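PDB 6CTH: concanavalin A-like lectin protein kinase family protein from Theobroma cacao, which probably phosphorylates proteins using ATP, and whose kinase domain is captured here with an inhibitor and a magnesium ion. Local coordinates for residues Lys57-Glu62 / Trp80-Gly85; Asp100-Ile103 / Leu109-Trp112; Ile118-Ala123 / Val286-Ala291; Ser124-Leu129 / Pro278-Val283; Val230-Glu235 / Leu243-Arg248. All blocks are in the same frame, centred on the assembly; numbering follows the deposited sequence.

Contact 1: Lys57-Glu62 / Trp80-Gly85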
# COMPACT_ATOMS: atom_id res chain seq x y z
N LYS A 57 -1.48 -1.35 -20.46
CA LYS A 57 -0.13 -1.17 -19.97
C LYS A 57 -0.04 -1.68 -18.51
O LYS A 57 0.93 -2.38 -18.17
CB LYS A 57 0.30 0.30 -20.09
N GLU A 58 -1.04 -1.36 -17.69
CA GLU A 58 -1.01 -1.77 -16.27
C GLU A 58 -1.25 -3.26 -16.13
O GLU A 58 -0.58 -3.88 -15.32
CB GLU A 58 -1.96 -0.98 -15.37
CG GLU A 58 -1.55 0.48 -15.19
CD GLU A 58 -2.10 1.12 -13.93
OE1 GLU A 58 -1.72 0.79 -12.79
OE2 GLU A 58 -2.95 2.03 -14.06
N TYR A 59 -2.14 -3.85 -16.93
CA TYR A 59 -2.26 -5.30 -16.97
C TYR A 59 -0.92 -5.95 -17.31
O TYR A 59 -0.48 -6.89 -16.63
CB TYR A 59 -3.33 -5.72 -18.02
CG TYR A 59 -3.37 -7.18 -18.30
CD1 TYR A 59 -4.16 -8.04 -17.53
CD2 TYR A 59 -2.56 -7.74 -19.28
CE1 TYR A 59 -4.16 -9.42 -17.77
CE2 TYR A 59 -2.57 -9.10 -19.54
CZ TYR A 59 -3.36 -9.93 -18.78
OH TYR A 59 -3.33 -11.27 -19.03
N ALA A 60 -0.25 -5.45 -18.34
CA ALA A 60 1.00 -6.08 -18.82
C ALA A 60 2.13 -6.01 -17.78
O ALA A 60 2.84 -7.02 -17.52
CB ALA A 60 1.45 -5.43 -20.12
N SER A 61 2.26 -4.82 -17.18
CA SER A 61 3.13 -4.61 -16.05
C SER A 61 2.78 -5.55 -14.89
O SER A 61 3.68 -6.15 -14.29
CB SER A 61 3.10 -3.13 -15.59
OG SER A 61 3.83 -3.00 -14.38
N GLU A 62 1.51 -5.66 -14.53
CA GLU A 62 1.15 -6.51 -13.41
C GLU A 62 1.58 -7.95 -13.68
O GLU A 62 2.24 -8.55 -12.82
CB GLU A 62 -0.33 -6.43 -13.06
CG GLU A 62 -0.86 -7.45 -12.03
CD GLU A 62 -1.07 -6.92 -10.62
OE1 GLU A 62 -0.83 -5.75 -10.35
OE2 GLU A 62 -1.53 -7.70 -9.76
N TRP A 80 -4.77 -15.55 -15.00
CA TRP A 80 -4.91 -14.45 -15.96
C TRP A 80 -5.85 -14.90 -17.08
O TRP A 80 -6.15 -16.10 -17.24
CB TRP A 80 -3.56 -14.06 -16.56
CG TRP A 80 -2.84 -15.21 -17.24
CD1 TRP A 80 -2.22 -16.25 -16.62
CD2 TRP A 80 -2.69 -15.43 -18.65
NE1 TRP A 80 -1.71 -17.13 -17.55
CE2 TRP A 80 -1.98 -16.65 -18.81
CE3 TRP A 80 -3.09 -14.73 -19.79
CZ2 TRP A 80 -1.66 -17.19 -20.07
CZ3 TRP A 80 -2.77 -15.26 -21.07
CH2 TRP A 80 -2.05 -16.47 -21.19
N CYS A 81 -6.30 -13.92 -17.84
CA CYS A 81 -7.11 -14.16 -19.05
C CYS A 81 -6.83 -13.00 -19.99
O CYS A 81 -6.89 -11.81 -19.58
CB CYS A 81 -8.59 -14.26 -18.69
SG CYS A 81 -9.75 -14.33 -20.11
N HIS A 82 -6.45 -13.34 -21.22
CA HIS A 82 -6.20 -12.38 -22.31
C HIS A 82 -6.87 -12.98 -23.53
O HIS A 82 -6.26 -13.84 -24.19
CB HIS A 82 -4.69 -12.21 -22.58
CG HIS A 82 -4.35 -11.14 -23.58
ND1 HIS A 82 -3.30 -10.27 -23.41
CD2 HIS A 82 -4.94 -10.78 -24.75
CE1 HIS A 82 -3.25 -9.43 -24.43
NE2 HIS A 82 -4.23 -9.72 -25.26
N GLU A 83 -8.12 -12.60 -23.79
CA GLU A 83 -8.98 -13.35 -24.73
C GLU A 83 -9.97 -12.44 -25.41
O GLU A 83 -10.79 -11.80 -24.74
CB GLU A 83 -9.73 -14.47 -23.99
CG GLU A 83 -10.08 -15.64 -24.88
CD GLU A 83 -11.25 -16.46 -24.36
OE1 GLU A 83 -11.14 -17.01 -23.24
OE2 GLU A 83 -12.27 -16.59 -25.09
N ARG A 84 -9.92 -12.41 -26.75
CA ARG A 84 -10.63 -11.40 -27.56
C ARG A 84 -10.07 -10.02 -27.11
O ARG A 84 -8.84 -9.85 -27.01
CB ARG A 84 -12.16 -11.57 -27.44
N GLY A 85 -10.93 -9.04 -26.81
CA GLY A 85 -10.48 -7.75 -26.24
C GLY A 85 -10.21 -7.72 -24.73
O GLY A 85 -9.49 -6.82 -24.26
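The phenol oxygen OH of Tyr59 is enclosed by three consecutive residues of the strand facing it, Trp80, Cys81 and His82. This is packing in the N-lobe of the kinase fold, where helix 54-66, the C-helix, lies against strand 77-83 of the sheet. The short axes of helix 57-62 and strand 80-83 pass 11.2 Å apart, a gap that the long tyrosine side chain bridges. Its CG lies anti to the backbone N (chi1 170°), which sends the ring away from the helix toward the strand. Tyr59 OH lies 3.6 Å from both Trp80 CE3 and the backbone O of Cys81, yet no hydrogen bond crosses between the segments. Leu87 and Leu89 of strand 86-92 also touch the Tyr59 side chain. One turn further along the helix, Glu62 is bonded to the segment after the metal site: OE1 accepts from Phe160 N, directly after the magnesium ligand Asp159, while OE2 is hydrogen-bonded to Tyr91 OH. Tyr59 thus packs against the sheet a helix that Glu62 also ties to the segment following Asp159. On the strand side, His82 CB is 3.9 Å from Tyr59 OH and His82 ND1 is 4.1 Å from Tyr59 CE2.

Contact 2: Asp100-Ile103 / Leu109-Trp112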
# COMPACT_ATOMS: atom_id res chain seq x y z
N ASP A 100 -7.32 0.28 3.96
CA ASP A 100 -8.05 1.57 4.00
C ASP A 100 -9.47 1.42 4.60
O ASP A 100 -9.91 2.29 5.33
CB ASP A 100 -8.08 2.23 2.60
CG ASP A 100 -8.80 1.39 1.56
OD1 ASP A 100 -8.58 0.14 1.50
OD2 ASP A 100 -9.63 1.96 0.80
N SER A 101 -10.14 0.31 4.33
CA SER A 101 -11.50 0.04 4.81
C SER A 101 -11.54 -0.08 6.30
O SER A 101 -12.54 0.30 6.91
CB SER A 101 -12.07 -1.20 4.19
OG SER A 101 -12.24 -0.98 2.81
N HIS A 102 -10.44 -0.48 6.92
CA HIS A 102 -10.37 -0.57 8.40
C HIS A 102 -9.87 0.68 9.04
O HIS A 102 -10.53 1.24 9.92
CB HIS A 102 -9.49 -1.73 8.81
CG HIS A 102 -10.03 -3.04 8.37
ND1 HIS A 102 -10.65 -3.90 9.24
CD2 HIS A 102 -9.98 -3.67 7.18
CE1 HIS A 102 -10.97 -5.01 8.60
NE2 HIS A 102 -10.59 -4.89 7.35
N ILE A 103 -8.77 1.20 8.54
CA ILE A 103 -8.19 2.37 9.21
C ILE A 103 -8.93 3.67 8.97
O ILE A 103 -8.93 4.53 9.86
CB ILE A 103 -6.70 2.54 8.92
CG1 ILE A 103 -6.40 2.77 7.44
CG2 ILE A 103 -5.93 1.37 9.51
CD1 ILE A 103 -5.02 3.39 7.30
N LEU A 109 -11.99 -1.81 14.17
CA LEU A 109 -10.98 -1.03 14.87
C LEU A 109 -9.77 -1.91 14.94
O LEU A 109 -9.81 -2.97 15.57
CB LEU A 109 -11.41 -0.68 16.31
CG LEU A 109 -10.37 0.07 17.16
CD1 LEU A 109 -9.92 1.35 16.47
CD2 LEU A 109 -10.90 0.38 18.56
N LEU A 110 -8.70 -1.49 14.28
CA LEU A 110 -7.44 -2.21 14.34
C LEU A 110 -6.72 -1.87 15.63
O LEU A 110 -6.46 -0.70 15.88
CB LEU A 110 -6.56 -1.90 13.11
CG LEU A 110 -7.11 -2.48 11.78
CD1 LEU A 110 -6.13 -2.24 10.64
CD2 LEU A 110 -7.42 -3.95 11.82
N THR A 111 -6.40 -2.87 16.44
CA THR A 111 -5.63 -2.66 17.68
C THR A 111 -4.24 -2.12 17.35
O THR A 111 -3.74 -2.26 16.21
CB THR A 111 -5.40 -3.95 18.50
OG1 THR A 111 -4.57 -4.87 17.76
CG2 THR A 111 -6.73 -4.66 18.88
N TRP A 112 -3.61 -1.51 18.35
CA TRP A 112 -2.26 -1.03 18.23
C TRP A 112 -1.32 -2.17 17.81
O TRP A 112 -0.49 -1.98 16.91
CB TRP A 112 -1.72 -0.36 19.50
CG TRP A 112 -0.32 -0.00 19.25
CD1 TRP A 112 0.78 -0.68 19.67
CD2 TRP A 112 0.13 1.05 18.41
NE1 TRP A 112 1.90 -0.09 19.15
CE2 TRP A 112 1.52 0.96 18.36
CE3 TRP A 112 -0.50 2.04 17.67
CZ2 TRP A 112 2.30 1.87 17.64
CZ3 TRP A 112 0.28 2.95 16.94
CH2 TRP A 112 1.67 2.83 16.92
O HOH W 1 -8.83 0.83 12.38
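Leu110 reaches His102 and Ile103 through an extended second torsion: with CG beside its own backbone N (chi1 -69°) and CD1 anti to CA (chi2 -175°), the branched end is pushed out toward the helix. The helix backbone points His102 CB at the leucine, and chi1 (-63°) puts the imidazole beside its own backbone N. The two side chains cross at about a right angle, with Leu110 CD1 3.9 Å from His102 CB. The same methyl meets the gamma branch of the next residue, Leu110 CD1 lying 3.8 Å from Ile103 CG2, so a single carbon fills the angle between two successive helix side chains. The other methyl comes against the imidazole, Leu110 CD2 being 4.1 Å from His102 ND1. Both ring nitrogens are held from beyond the contact, ND1 by hydrogen bonding to Ser108 OG and NE2 to Asn96 O, which fixes the ring's rotation. A water adds a polar stitch beside this apolar patch: it accepts from Leu110 N at 3.0 Å, while its bond to His102 O is weak. Beyond Leu110, Thr111 is the N-cap of helix 112-132, its OG1 bonded to Val114 N. The arrangement belongs to the loop connecting the short D-helix to the long E-helix of the kinase C-lobe, with the His102 side chain about 8 Å from the bound inhibitor.

Contact 3: Ile118-Ala123 / Val286-Ala291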
# COMPACT_ATOMS: atom_id res chain seq x y z
N ILE A 118 1.35 -4.74 11.01
CA ILE A 118 1.08 -4.41 9.63
C ILE A 118 2.20 -3.57 9.04
O ILE A 118 2.62 -3.80 7.90
CB ILE A 118 -0.31 -3.73 9.46
CG1 ILE A 118 -1.44 -4.77 9.65
CG2 ILE A 118 -0.43 -3.05 8.09
CD1 ILE A 118 -2.83 -4.20 9.85
N VAL A 119 2.69 -2.58 9.77
CA VAL A 119 3.76 -1.73 9.26
C VAL A 119 5.00 -2.61 9.04
O VAL A 119 5.67 -2.47 8.02
CB VAL A 119 4.08 -0.58 10.22
CG1 VAL A 119 5.36 0.15 9.80
CG2 VAL A 119 2.91 0.37 10.26
N LYS A 120 5.30 -3.49 9.99
CA LYS A 120 6.48 -4.41 9.82
C LYS A 120 6.30 -5.35 8.60
O LYS A 120 7.27 -5.61 7.87
CB LYS A 120 6.70 -5.21 11.10
CG LYS A 120 7.28 -4.40 12.24
CD LYS A 120 7.37 -5.25 13.48
CE LYS A 120 8.05 -4.52 14.57
NZ LYS A 120 8.11 -5.40 15.77
N ASP A 121 5.07 -5.80 8.37
CA ASP A 121 4.70 -6.65 7.21
C ASP A 121 4.95 -5.90 5.92
O ASP A 121 5.57 -6.41 5.00
CB ASP A 121 3.22 -7.09 7.19
CG ASP A 121 2.85 -8.19 8.21
OD1 ASP A 121 3.76 -8.83 8.78
OD2 ASP A 121 1.62 -8.42 8.39
N LEU A 122 4.48 -4.65 5.86
CA LEU A 122 4.71 -3.81 4.70
C LEU A 122 6.20 -3.56 4.50
O LEU A 122 6.68 -3.61 3.35
CB LEU A 122 3.94 -2.46 4.83
CG LEU A 122 4.15 -1.48 3.69
CD1 LEU A 122 3.67 -2.02 2.39
CD2 LEU A 122 3.40 -0.19 4.06
N ALA A 123 6.95 -3.34 5.59
CA ALA A 123 8.40 -3.09 5.48
C ALA A 123 9.12 -4.33 4.91
O ALA A 123 9.98 -4.19 4.04
CB ALA A 123 9.01 -2.70 6.80
N VAL A 286 15.17 -0.09 13.02
CA VAL A 286 14.65 0.89 13.97
C VAL A 286 13.31 0.46 14.57
O VAL A 286 13.10 0.61 15.79
CB VAL A 286 14.58 2.29 13.35
CG1 VAL A 286 13.90 3.29 14.29
CG2 VAL A 286 15.97 2.77 12.98
N LEU A 287 12.39 -0.02 13.73
CA LEU A 287 11.11 -0.55 14.20
C LEU A 287 11.25 -1.69 15.21
O LEU A 287 10.37 -1.84 16.10
CB LEU A 287 10.24 -1.04 13.00
CG LEU A 287 9.71 0.12 12.16
CD1 LEU A 287 9.07 -0.43 10.90
CD2 LEU A 287 8.76 1.10 12.88
N ASN A 288 12.31 -2.49 15.07
CA ASN A 288 12.60 -3.60 16.00
C ASN A 288 13.55 -3.21 17.11
O ASN A 288 14.06 -4.09 17.82
CB ASN A 288 13.15 -4.80 15.23
CG ASN A 288 12.11 -5.42 14.34
OD1 ASN A 288 12.04 -5.13 13.14
ND2 ASN A 288 11.23 -6.20 14.93
N PHE A 289 13.85 -1.92 17.25
CA PHE A 289 14.67 -1.39 18.33
C PHE A 289 16.05 -2.05 18.35
O PHE A 289 16.64 -2.24 19.42
CB PHE A 289 13.95 -1.57 19.66
CG PHE A 289 12.61 -0.88 19.71
CD1 PHE A 289 12.53 0.50 19.82
CD2 PHE A 289 11.43 -1.63 19.65
CE1 PHE A 289 11.30 1.15 19.85
CE2 PHE A 289 10.20 -1.00 19.67
CZ PHE A 289 10.13 0.38 19.77
N GLU A 290 16.57 -2.36 17.16
CA GLU A 290 17.92 -2.87 16.97
C GLU A 290 18.88 -1.77 16.53
O GLU A 290 20.10 -2.02 16.39
CB GLU A 290 17.90 -4.04 15.95
CG GLU A 290 17.07 -5.23 16.40
CD GLU A 290 17.04 -6.40 15.39
OE1 GLU A 290 18.04 -6.68 14.69
OE2 GLU A 290 16.01 -7.10 15.32
N ALA A 291 18.38 -0.56 16.30
CA ALA A 291 19.21 0.58 15.91
C ALA A 291 18.56 1.84 16.38
O ALA A 291 17.35 1.84 16.61
CB ALA A 291 19.43 0.62 14.40
O HOH W 2 9.53 -3.83 17.75
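Val119 and Leu287 make the apolar centre of this meeting, their side chains crossing at about a right angle with Val119 CG1 3.9 Å from Leu287 CD1. Beside them Lys120 leaves its helix with CG near the backbone N (chi1 -73°) and then runs fully extended, which lets its end travel across to the other helix. Lys120 CE passes 3.9 Å from Leu287 O. The ammonium is joined to that carbonyl through a water: Lys120 NZ donates to it at 2.9 Å, and the water donates in turn to Leu287 O at 2.7 Å. A second donor, Tyr116 OH, also bonds to Leu287 O. In the next shell Val119 rests on Phe203, Ile210 and Leu262, so helices 196-212 and 256-269 back the hydrophobic side. The carbonyl is placed by the end of helix 280-287, a Schellman motif with Phe289 at C-prime: Phe289 N bonds to Val286 O at 3.0 Å, and Glu290 N to Gln285 O. Here the E-helix of the kinase C-lobe meets the last helix of the domain. Positive charge from Lys120 comes near the C-terminal end of that helix, where it should be electrostatically favourable, with the water linking ammonium and carbonyl.

Contact 4: Ser124-Leu129 / Pro278-Val283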
# COMPACT_ATOMS: atom_id res chain seq x y z
N SER A 124 8.69 -5.49 5.37
CA SER A 124 9.22 -6.80 4.86
C SER A 124 8.97 -6.95 3.38
O SER A 124 9.85 -7.36 2.62
CB SER A 124 8.63 -7.96 5.65
OG SER A 124 9.23 -7.97 6.96
N ALA A 125 7.74 -6.61 2.94
CA ALA A 125 7.44 -6.62 1.50
C ALA A 125 8.38 -5.73 0.70
O ALA A 125 8.88 -6.12 -0.33
CB ALA A 125 5.99 -6.23 1.27
N LEU A 126 8.57 -4.51 1.18
CA LEU A 126 9.41 -3.55 0.50
C LEU A 126 10.87 -4.00 0.46
O LEU A 126 11.56 -3.78 -0.52
CB LEU A 126 9.28 -2.19 1.16
CG LEU A 126 9.57 -0.99 0.28
CD1 LEU A 126 8.98 -1.17 -1.10
CD2 LEU A 126 9.05 0.29 0.92
N LEU A 127 11.34 -4.60 1.54
CA LEU A 127 12.73 -5.10 1.58
C LEU A 127 12.90 -6.15 0.48
O LEU A 127 13.89 -6.16 -0.24
CB LEU A 127 13.05 -5.70 2.93
CG LEU A 127 14.46 -6.26 3.10
CD1 LEU A 127 15.50 -5.19 2.94
CD2 LEU A 127 14.61 -6.95 4.46
N TYR A 128 11.93 -7.03 0.39
CA TYR A 128 11.95 -8.08 -0.65
C TYR A 128 11.96 -7.46 -2.05
O TYR A 128 12.76 -7.82 -2.93
CB TYR A 128 10.82 -9.03 -0.43
CG TYR A 128 10.64 -10.08 -1.54
CD1 TYR A 128 11.42 -11.20 -1.56
CD2 TYR A 128 9.67 -9.95 -2.54
CE1 TYR A 128 11.28 -12.17 -2.56
CE2 TYR A 128 9.51 -10.90 -3.53
CZ TYR A 128 10.30 -12.03 -3.53
OH TYR A 128 10.11 -12.94 -4.54
N LEU A 129 11.08 -6.48 -2.27
CA LEU A 129 11.05 -5.81 -3.53
C LEU A 129 12.35 -5.11 -3.89
O LEU A 129 12.85 -5.25 -5.01
CB LEU A 129 9.86 -4.79 -3.61
CG LEU A 129 8.43 -5.35 -3.58
CD1 LEU A 129 7.43 -4.21 -3.59
CD2 LEU A 129 8.18 -6.33 -4.71
N PRO A 278 15.90 6.88 4.85
CA PRO A 278 16.57 5.63 5.11
C PRO A 278 16.34 4.60 4.02
O PRO A 278 15.41 4.74 3.24
CB PRO A 278 15.89 5.14 6.38
CG PRO A 278 14.47 5.67 6.26
CD PRO A 278 14.66 7.01 5.63
N SER A 279 17.17 3.55 4.02
CA SER A 279 16.83 2.34 3.34
C SER A 279 15.76 1.59 4.11
O SER A 279 15.61 1.74 5.33
CB SER A 279 18.04 1.42 3.16
OG SER A 279 18.49 0.91 4.41
N ILE A 280 15.02 0.72 3.42
CA ILE A 280 13.98 -0.01 4.13
C ILE A 280 14.62 -0.98 5.17
O ILE A 280 14.02 -1.26 6.19
CB ILE A 280 12.99 -0.72 3.17
CG1 ILE A 280 11.75 -1.19 3.93
CG2 ILE A 280 13.67 -1.83 2.41
CD1 ILE A 280 10.87 -0.08 4.40
N ARG A 281 15.80 -1.50 4.90
CA ARG A 281 16.47 -2.33 5.91
C ARG A 281 16.76 -1.54 7.20
O ARG A 281 16.56 -2.06 8.30
CB ARG A 281 17.74 -2.97 5.33
CG ARG A 281 18.34 -3.99 6.26
CD ARG A 281 19.55 -4.70 5.65
NE ARG A 281 19.36 -5.30 4.33
CZ ARG A 281 18.91 -6.51 4.11
NH1 ARG A 281 18.48 -7.23 5.11
NH2 ARG A 281 18.82 -6.94 2.88
N GLN A 282 17.16 -0.28 7.08
CA GLN A 282 17.40 0.57 8.26
C GLN A 282 16.13 0.83 9.01
O GLN A 282 16.13 0.87 10.24
CB GLN A 282 18.04 1.88 7.87
CG GLN A 282 19.48 1.78 7.37
CD GLN A 282 20.01 3.09 6.79
OE1 GLN A 282 19.33 3.82 6.06
NE2 GLN A 282 21.24 3.41 7.16
N VAL A 283 15.02 1.04 8.27
CA VAL A 283 13.71 1.20 8.87
C VAL A 283 13.34 -0.00 9.72
O VAL A 283 12.89 0.16 10.84
CB VAL A 283 12.63 1.40 7.75
CG1 VAL A 283 11.21 1.22 8.28
CG2 VAL A 283 12.80 2.78 7.12
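Helix-to-helix packing in the kinase C-lobe is what joins Ser124-Leu129 to Pro278-Val283: the E-helix, 112-132, meets the start of the final helix, 280-287. The approach is close, with the CA atoms of Leu127 and Ile280 only 5.8 Å apart. Ile280 carries most of the contact from its side. Ile280 CG1 stands anti to the backbone N (chi1 -167°), which leaves Ile280 CG2 facing the E-helix backbone, 3.5 Å from Leu127 CA. The longer branch lies across Leu126: Ile280 CG1 is 3.8 Å from Leu126 CB, and its CD1 meets Leu126 CD2. Leu126 also touches Asp199 and Phe203, which brings helix 196-212 in against this apolar seam. At the solvent side Arg281, in the modelled one of its two conformers, bends at chi3 (-53°) and lays its guanidinium over Leu127, whose CD1 sits 3.7 Å above the centre of the flat Arg281 group. The N-terminus of the last helix is secured by a capping box, in which Ser279 N gives a bond of 3.0 Å to Gln282 OE1 and Gln282 N returns one of 3.2 Å to Ser279 OG. No hydrogen bond spans the two segments, so their mutual hold rests on dispersion and hydrophobic burial; in this conformer the arginine appears to lie over a leucine methyl rather than pair its charge across the contact.

Contact 5: Val230-Glu235 / Leu243-Arg248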
# COMPACT_ATOMS: atom_id res chain seq x y z
N VAL A 230 1.29 14.86 6.71
CA VAL A 230 2.69 14.85 7.06
C VAL A 230 3.12 16.16 7.77
O VAL A 230 3.81 16.09 8.78
CB VAL A 230 3.58 14.51 5.83
CG1 VAL A 230 5.05 14.74 6.08
CG2 VAL A 230 3.36 13.04 5.41
N PRO A 231 2.73 17.32 7.24
CA PRO A 231 3.13 18.58 7.96
C PRO A 231 2.58 18.66 9.37
O PRO A 231 3.29 19.13 10.26
CB PRO A 231 2.55 19.69 7.11
CG PRO A 231 2.33 19.12 5.77
CD PRO A 231 2.12 17.63 5.95
N TRP A 232 1.36 18.19 9.59
CA TRP A 232 0.78 18.20 10.93
C TRP A 232 1.50 17.24 11.85
O TRP A 232 1.75 17.57 12.99
CB TRP A 232 -0.71 17.86 10.87
CG TRP A 232 -1.38 17.70 12.17
CD1 TRP A 232 -1.88 18.71 12.96
CD2 TRP A 232 -1.68 16.48 12.84
NE1 TRP A 232 -2.47 18.17 14.10
CE2 TRP A 232 -2.36 16.81 14.04
CE3 TRP A 232 -1.45 15.14 12.55
CZ2 TRP A 232 -2.81 15.83 14.94
CZ3 TRP A 232 -1.89 14.16 13.46
CH2 TRP A 232 -2.57 14.52 14.65
N VAL A 233 1.87 16.04 11.36
CA VAL A 233 2.67 15.13 12.18
C VAL A 233 4.03 15.74 12.50
O VAL A 233 4.49 15.69 13.66
CB VAL A 233 2.80 13.70 11.55
CG1 VAL A 233 3.67 12.81 12.42
CG2 VAL A 233 1.43 13.06 11.41
N TRP A 234 4.66 16.38 11.51
CA TRP A 234 5.99 16.94 11.74
C TRP A 234 5.89 18.09 12.79
O TRP A 234 6.70 18.15 13.73
CB TRP A 234 6.65 17.39 10.43
CG TRP A 234 8.10 17.22 10.48
CD1 TRP A 234 8.95 17.72 11.44
CD2 TRP A 234 8.93 16.54 9.54
NE1 TRP A 234 10.24 17.32 11.18
CE2 TRP A 234 10.26 16.60 10.03
CE3 TRP A 234 8.69 15.86 8.35
CZ2 TRP A 234 11.36 16.02 9.34
CZ3 TRP A 234 9.80 15.24 7.69
CH2 TRP A 234 11.10 15.34 8.19
N GLU A 235 4.87 18.93 12.66
CA GLU A 235 4.67 20.01 13.61
C GLU A 235 4.41 19.43 14.99
O GLU A 235 4.93 19.92 15.98
CB GLU A 235 3.52 20.91 13.17
CG GLU A 235 3.38 22.21 13.93
CD GLU A 235 2.05 22.89 13.69
OE1 GLU A 235 1.03 22.45 14.27
OE2 GLU A 235 2.01 23.86 12.92
N LEU A 243 2.06 12.02 21.36
CA LEU A 243 0.87 11.33 21.83
C LEU A 243 -0.38 11.81 21.10
O LEU A 243 -1.28 11.03 20.83
CB LEU A 243 0.69 11.49 23.33
CG LEU A 243 1.68 10.77 24.24
CD1 LEU A 243 1.14 10.72 25.65
CD2 LEU A 243 1.96 9.36 23.73
N ASP A 244 -0.45 13.10 20.80
CA ASP A 244 -1.60 13.65 20.05
C ASP A 244 -1.81 13.04 18.64
O ASP A 244 -2.89 13.19 18.06
CB ASP A 244 -1.46 15.17 19.87
CG ASP A 244 -1.73 15.95 21.14
OD1 ASP A 244 -2.90 15.97 21.58
OD2 ASP A 244 -0.78 16.56 21.68
N ILE A 245 -0.76 12.46 18.09
CA ILE A 245 -0.82 11.83 16.78
C ILE A 245 -1.70 10.59 16.71
O ILE A 245 -2.36 10.33 15.72
CB ILE A 245 0.58 11.46 16.29
CG1 ILE A 245 1.48 12.69 16.29
CG2 ILE A 245 0.52 10.86 14.90
CD1 ILE A 245 0.99 13.78 15.38
N ALA A 246 -1.68 9.80 17.78
CA ALA A 246 -2.35 8.51 17.82
C ALA A 246 -3.82 8.59 17.51
O ALA A 246 -4.52 9.54 17.91
CB ALA A 246 -2.14 7.85 19.15
N ASP A 247 -4.27 7.61 16.73
CA ASP A 247 -5.68 7.46 16.39
C ASP A 247 -6.55 7.60 17.65
O ASP A 247 -6.37 6.84 18.62
CB ASP A 247 -5.89 6.08 15.74
CG ASP A 247 -7.25 5.92 15.09
OD1 ASP A 247 -8.24 6.64 15.49
OD2 ASP A 247 -7.34 5.08 14.17
N ARG A 248 -7.44 8.59 17.63
CA ARG A 248 -8.36 8.87 18.74
C ARG A 248 -9.13 7.60 19.15
O ARG A 248 -9.31 7.37 20.35
CB ARG A 248 -9.32 10.04 18.39
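Val233, in regular helix, and Ile245, in a segment whose backbone at 243-245 turns like a helix but lacks its usual hydrogen-bonding, bring their backbones to a CA separation of 6.7 Å. The contact is carried by the end of the isoleucine. Its two side-chain torsions both turn back (chi1 -55°, chi2 -62°), folding CD1 over toward the helix rather than past it. There the methyl settles on one face of the Trp232 indole in a CH-pi contact, Ile245 CD1 lying 3.9 Å from the centroid of the six-membered ring and 29° off its normal. The closest carbon of the ring is Trp232 CZ3, 3.5 Å from Ile245 CD1. Ile245 CD1 is also 4.1 Å from both CG1 and CG2 of Val233, a side chain that crosses the isoleucine at about a right angle. These residues join helix 229-238, the G-helix of the kinase C-lobe, to the connection that leads on to helix 256-269. Val233 continues inward onto Val263 and Leu267 of that helix and Leu208 of helix 196-212. The indole is further engaged by Arg214 in a cation-pi interaction and by the ring of Phe221, while the backbone O of Asp244 comes near its plane at the edge, 3.7 Å from Trp232 CH2. The carboxylate of Asp244 turns elsewhere, with OD2 in a salt bridge to Arg241.

Contacts 3 and 4 are successive sections of the packing between helices 112-132 and 280-287; their centres lie 9 Å apart and they meet where Ala123 O is 3.5 Å from Ile280 CG1. Contact 2 lies at the N-terminal end of helix 112-132, touching contact 3 through Leu110 CD1 and Ile118 CD1 at 3.9 Å. Contact 5 remains separate, its centre 17 Å from that of contact 2. Contact 1 belongs to the other lobe, with its centre at least 29 Å from all the rest. The ligand-bearing cleft lies between: the inhibitor is about 12 Å from the side chain of Tyr59 and about 8 Å from that of His102, and the magnesium ion is about 14 Å from that of Leu126.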